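Side-chain contacts in desulfoferrodoxin (Rbo) (Treponema pallidum subsp. pallidum str. Nichols, PDB 1Y07), which probably reduces superoxide at a mononuclear iron centre, as a class III superoxide reductase of the desulfoferrodoxin family: residues 45-50 and 123-128; 68-73 and 117-122. All coordinates share one frame; numbering follows the deposited sequence.

Following the chain from the N terminus, the short helix 47-50 comes first and supplies His50. The loop 68-73, between strands 60-65 and 78-85, supplies His70. Interaction 2 closes a loop when strand 112-119 returns to the iron and the turn after it adds His122. Strand 123-127 follows at once, and interaction 1 closes the wider loop by bringing Trp125 against His50. Interaction 2 is therefore nested inside interaction 1. Both reach one antiparallel sheet, in which strands 112-119 and 123-127 are neighbours. The two contacts tie the helix and the loop to this edge of the sheet, and both meet at the same iron.

Interaction 1 of 2, residues 45-50 and 123-128; sequences AAKEKH and GVWSGK. With FE (Fe (III) ion), chain H.
His50 lays its CB and imidazole against the indole of Trp125, while Ala46 and Lys47 meet the six-membered end of the same indole. No hydrogen bond crosses between 45-50 and 123-128, so the contact is one of packing. Trp125 CB lies 3.3 Å from the backbone O of His50. CG stands beside the backbone N (chi1 -59°), and the indole reaches over to the short helix. The five-membered ring then takes His50 CB on one face. That carbon is 3.4 Å from the ring centroid and almost exactly on the ring normal, a clear CH-pi contact. Trp125 NE1 lies obliquely to the imidazole, 3.7 Å from His50 CG, and the two rings form an offset stack. Their planes are 27° apart. Farther out, CH2 meets Ala46 CB at 3.5 Å, and CZ2 touches the same methyl. CZ3 meets Lys47 CD at 3.4 Å. The lysine is bent at chi2 and chi4; its CE sits at the indole edge, in plane, and its amine makes a salt bridge with Asp44.

The imidazole of His50 is fixed at both nitrogens. ND1 donates to Ala46 O at 3.1 Å, in the ring plane and on a carbonyl lone pair. NE2 binds the iron at 2.3 Å. The bond to Ala46 O would be expected to steady the rotation of this metal ligand, with the indole packed beside it as a second-shell group. Trp125 NE1 in turn donates to the backbone O of the iron ligand His122. Helix 47-50 thus packs beside strand 123-127, at the edge of its antiparallel sheet within this chain. Glu117 of the neighbouring strand 112-119 is hydrogen-bonded to Trp125, backbone to backbone.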
# COMPACT_ATOMS: atom_id res chain seq x y z
N ALA B 45 20.01 -0.27 20.94
CA ALA B 45 20.48 1.12 20.90
C ALA B 45 19.89 1.94 19.75
O ALA B 45 19.77 3.17 19.87
CB ALA B 45 22.01 1.18 20.84
N ALA B 46 19.54 1.28 18.65
CA ALA B 46 18.85 1.95 17.54
C ALA B 46 17.32 2.14 17.78
O ALA B 46 16.68 2.90 17.04
CB ALA B 46 19.10 1.20 16.20
N LYS B 47 16.77 1.48 18.80
CA LYS B 47 15.31 1.46 19.08
C LYS B 47 14.73 2.84 19.29
O LYS B 47 13.64 3.13 18.81
CB LYS B 47 14.97 0.68 20.36
CG LYS B 47 14.66 -0.82 20.26
CD LYS B 47 15.20 -1.50 19.04
CE LYS B 47 14.93 -3.01 19.09
NZ LYS B 47 15.57 -3.72 20.24
N GLU B 48 15.45 3.67 20.06
CA GLU B 48 14.94 4.99 20.45
C GLU B 48 14.64 5.92 19.26
O GLU B 48 13.64 6.64 19.28
CB GLU B 48 15.93 5.70 21.40
CG GLU B 48 15.84 5.22 22.84
CD GLU B 48 16.69 6.05 23.81
OE1 GLU B 48 16.92 7.27 23.55
OE2 GLU B 48 17.11 5.48 24.84
N LYS B 49 15.53 5.93 18.27
CA LYS B 49 15.39 6.82 17.13
C LYS B 49 14.64 6.13 15.97
O LYS B 49 14.35 6.79 14.98
CB LYS B 49 16.76 7.32 16.65
CG LYS B 49 17.34 8.50 17.47
CD LYS B 49 18.87 8.38 17.64
CE LYS B 49 19.63 9.57 17.05
NZ LYS B 49 19.76 10.74 17.97
N HIS B 50 14.30 4.84 16.09
CA HIS B 50 13.75 4.11 14.92
C HIS B 50 12.42 3.39 15.09
O HIS B 50 11.71 3.24 14.08
CB HIS B 50 14.78 3.12 14.30
CG HIS B 50 15.93 3.81 13.62
ND1 HIS B 50 17.11 4.11 14.27
CD2 HIS B 50 16.06 4.29 12.35
CE1 HIS B 50 17.91 4.75 13.44
NE2 HIS B 50 17.28 4.92 12.28
N GLY B 123 17.40 0.93 7.73
CA GLY B 123 16.42 -0.06 7.31
C GLY B 123 15.03 0.02 7.96
O GLY B 123 14.63 1.07 8.49
N VAL B 124 14.28 -1.08 7.92
CA VAL B 124 12.90 -1.04 8.40
C VAL B 124 12.78 -1.41 9.88
O VAL B 124 13.48 -2.32 10.35
CB VAL B 124 11.97 -1.98 7.60
CG1 VAL B 124 10.52 -1.83 8.08
CG2 VAL B 124 12.12 -1.73 6.10
N TRP B 125 11.85 -0.73 10.55
CA TRP B 125 11.48 -0.93 11.95
C TRP B 125 9.95 -0.93 12.17
O TRP B 125 9.21 -0.11 11.59
CB TRP B 125 12.11 0.16 12.85
CG TRP B 125 13.61 0.19 12.75
CD1 TRP B 125 14.36 0.69 11.72
CD2 TRP B 125 14.52 -0.36 13.69
NE1 TRP B 125 15.70 0.49 11.98
CE2 TRP B 125 15.83 -0.16 13.18
CE3 TRP B 125 14.37 -0.99 14.92
CZ2 TRP B 125 16.97 -0.55 13.88
CZ3 TRP B 125 15.50 -1.40 15.61
CH2 TRP B 125 16.79 -1.18 15.08
N SER B 126 9.46 -1.82 13.02
CA SER B 126 8.05 -1.86 13.32
C SER B 126 7.65 -1.53 14.76
O SER B 126 8.40 -1.77 15.71
CB SER B 126 7.47 -3.22 12.95
OG SER B 126 7.96 -4.25 13.77
N GLY B 127 6.46 -0.96 14.90
CA GLY B 127 5.91 -0.56 16.18
C GLY B 127 4.39 -0.56 16.22
O GLY B 127 3.73 -0.51 15.17
N LYS B 128 3.83 -0.61 17.43
CA LYS B 128 2.38 -0.62 17.63
C LYS B 128 1.92 0.52 18.54
O LYS B 128 2.42 0.68 19.66
CB LYS B 128 1.87 -1.98 18.15
CG LYS B 128 2.84 -2.80 19.01
CD LYS B 128 2.11 -3.76 19.98
CE LYS B 128 2.40 -3.42 21.47
NZ LYS B 128 1.95 -4.48 22.43
FE FE H . 18.48 6.03 10.73

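Interaction 2 of 2, residues 68-73 and 117-122; sequences VAHPMT and EFCNLH. With FE (Fe (III) ion), chain H.
The loop 68-73 and the end of strand 112-119 stay well apart, with the closest CA atoms, those of His70 and Cys119, 9.0 Å from each other. Their side chains span this gap through the iron. His70 CG is anti to the backbone N (chi1 -172°), which sends the ring across the gap, and NE2 binds the iron at 2.4 Å. Cys119 SG binds it at 2.1 Å, and His122 ND1 does so at 2.1 Å. SG lies obliquely to the His70 ring, 3.5 Å from NE2. The other nitrogen of His70, ND1, donates to Pro71 O at 2.6 Å, a nearly in-plane bond that uses a lone pair of the carbonyl, while Pro71 CD packs over one ring face. Together they would be expected to restrict the turning of the imidazole. The sulfur also accepts two weak hydrogen bonds from the backbone N atoms of Leu121 and His122. His50 and His76 complete the site. Four histidines and one cysteine around a single iron form the centre characteristic of superoxide reductases, built here on the immunoglobulin-like beta domain of the desulfoferrodoxin family.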
# COMPACT_ATOMS: atom_id res chain seq x y z
N VAL B 68 11.84 9.57 20.90
CA VAL B 68 12.37 10.89 20.53
C VAL B 68 12.74 10.97 19.00
O VAL B 68 13.07 9.97 18.37
CB VAL B 68 13.53 11.27 21.43
CG1 VAL B 68 13.08 11.40 22.94
CG2 VAL B 68 14.70 10.28 21.27
N ALA B 69 12.74 12.18 18.42
CA ALA B 69 12.84 12.36 16.96
C ALA B 69 14.13 11.88 16.26
O ALA B 69 15.26 12.23 16.62
CB ALA B 69 12.56 13.83 16.58
N HIS B 70 13.92 11.11 15.18
CA HIS B 70 14.95 10.71 14.24
C HIS B 70 15.33 11.86 13.32
O HIS B 70 14.48 12.68 12.98
CB HIS B 70 14.40 9.56 13.36
CG HIS B 70 15.43 8.93 12.47
ND1 HIS B 70 15.91 9.53 11.32
CD2 HIS B 70 16.06 7.73 12.56
CE1 HIS B 70 16.79 8.73 10.74
NE2 HIS B 70 16.89 7.63 11.47
N PRO B 71 16.58 11.89 12.89
CA PRO B 71 17.05 12.82 11.85
C PRO B 71 16.20 12.84 10.58
O PRO B 71 15.79 11.81 10.09
CB PRO B 71 18.45 12.31 11.54
CG PRO B 71 18.91 11.72 12.79
CD PRO B 71 17.71 11.09 13.42
N MET B 72 15.98 14.04 10.07
CA MET B 72 15.42 14.25 8.77
C MET B 72 16.34 15.22 7.99
O MET B 72 16.07 16.44 7.89
CB MET B 72 14.00 14.79 8.91
CG MET B 72 13.02 13.85 9.58
SD MET B 72 12.64 12.43 8.57
CE MET B 72 11.69 13.12 7.34
N THR B 73 17.44 14.65 7.49
CA THR B 73 18.44 15.35 6.66
C THR B 73 18.65 14.61 5.35
O THR B 73 18.33 13.43 5.26
CB THR B 73 19.81 15.41 7.37
OG1 THR B 73 20.42 14.11 7.36
CG2 THR B 73 19.66 15.76 8.84
N GLU B 117 8.43 1.75 9.54
CA GLU B 117 9.15 2.94 9.00
C GLU B 117 10.45 2.49 8.40
O GLU B 117 11.07 1.56 8.90
CB GLU B 117 9.38 4.02 10.06
CG GLU B 117 10.36 3.65 11.15
CD GLU B 117 11.84 3.91 10.83
OE1 GLU B 117 12.71 3.63 11.69
OE2 GLU B 117 12.18 4.36 9.73
N PHE B 118 10.86 3.12 7.31
CA PHE B 118 12.15 2.86 6.68
C PHE B 118 13.11 4.04 6.81
O PHE B 118 12.81 5.14 6.34
CB PHE B 118 11.95 2.56 5.17
CG PHE B 118 13.26 2.31 4.42
CD1 PHE B 118 14.03 1.20 4.71
CD2 PHE B 118 13.71 3.19 3.44
CE1 PHE B 118 15.23 0.99 4.05
CE2 PHE B 118 14.91 2.96 2.77
CZ PHE B 118 15.66 1.88 3.07
N CYS B 119 14.26 3.78 7.43
CA CYS B 119 15.36 4.75 7.45
C CYS B 119 16.36 4.40 6.34
O CYS B 119 16.70 3.25 6.12
CB CYS B 119 16.02 4.74 8.81
SG CYS B 119 17.67 5.51 8.81
N ASN B 120 16.84 5.40 5.62
CA ASN B 120 17.65 5.14 4.44
C ASN B 120 18.99 4.51 4.83
O ASN B 120 19.58 3.77 4.04
CB ASN B 120 17.85 6.43 3.64
CG ASN B 120 18.98 7.27 4.16
OD1 ASN B 120 18.92 7.80 5.28
ND2 ASN B 120 20.01 7.43 3.35
N LEU B 121 19.41 4.77 6.06
CA LEU B 121 20.65 4.19 6.57
C LEU B 121 20.46 2.97 7.48
O LEU B 121 21.33 2.12 7.52
CB LEU B 121 21.47 5.26 7.32
CG LEU B 121 21.94 6.47 6.51
CD1 LEU B 121 22.95 7.25 7.30
CD2 LEU B 121 22.53 6.08 5.13
N HIS B 122 19.35 2.88 8.21
CA HIS B 122 19.16 1.82 9.22
C HIS B 122 18.06 0.78 8.87
O HIS B 122 17.82 -0.17 9.64
CB HIS B 122 18.86 2.43 10.60
CG HIS B 122 19.97 3.25 11.17
ND1 HIS B 122 20.06 4.62 11.03
CD2 HIS B 122 21.06 2.88 11.90
CE1 HIS B 122 21.14 5.06 11.64
NE2 HIS B 122 21.76 4.03 12.18
FE FE H . 18.48 6.03 10.73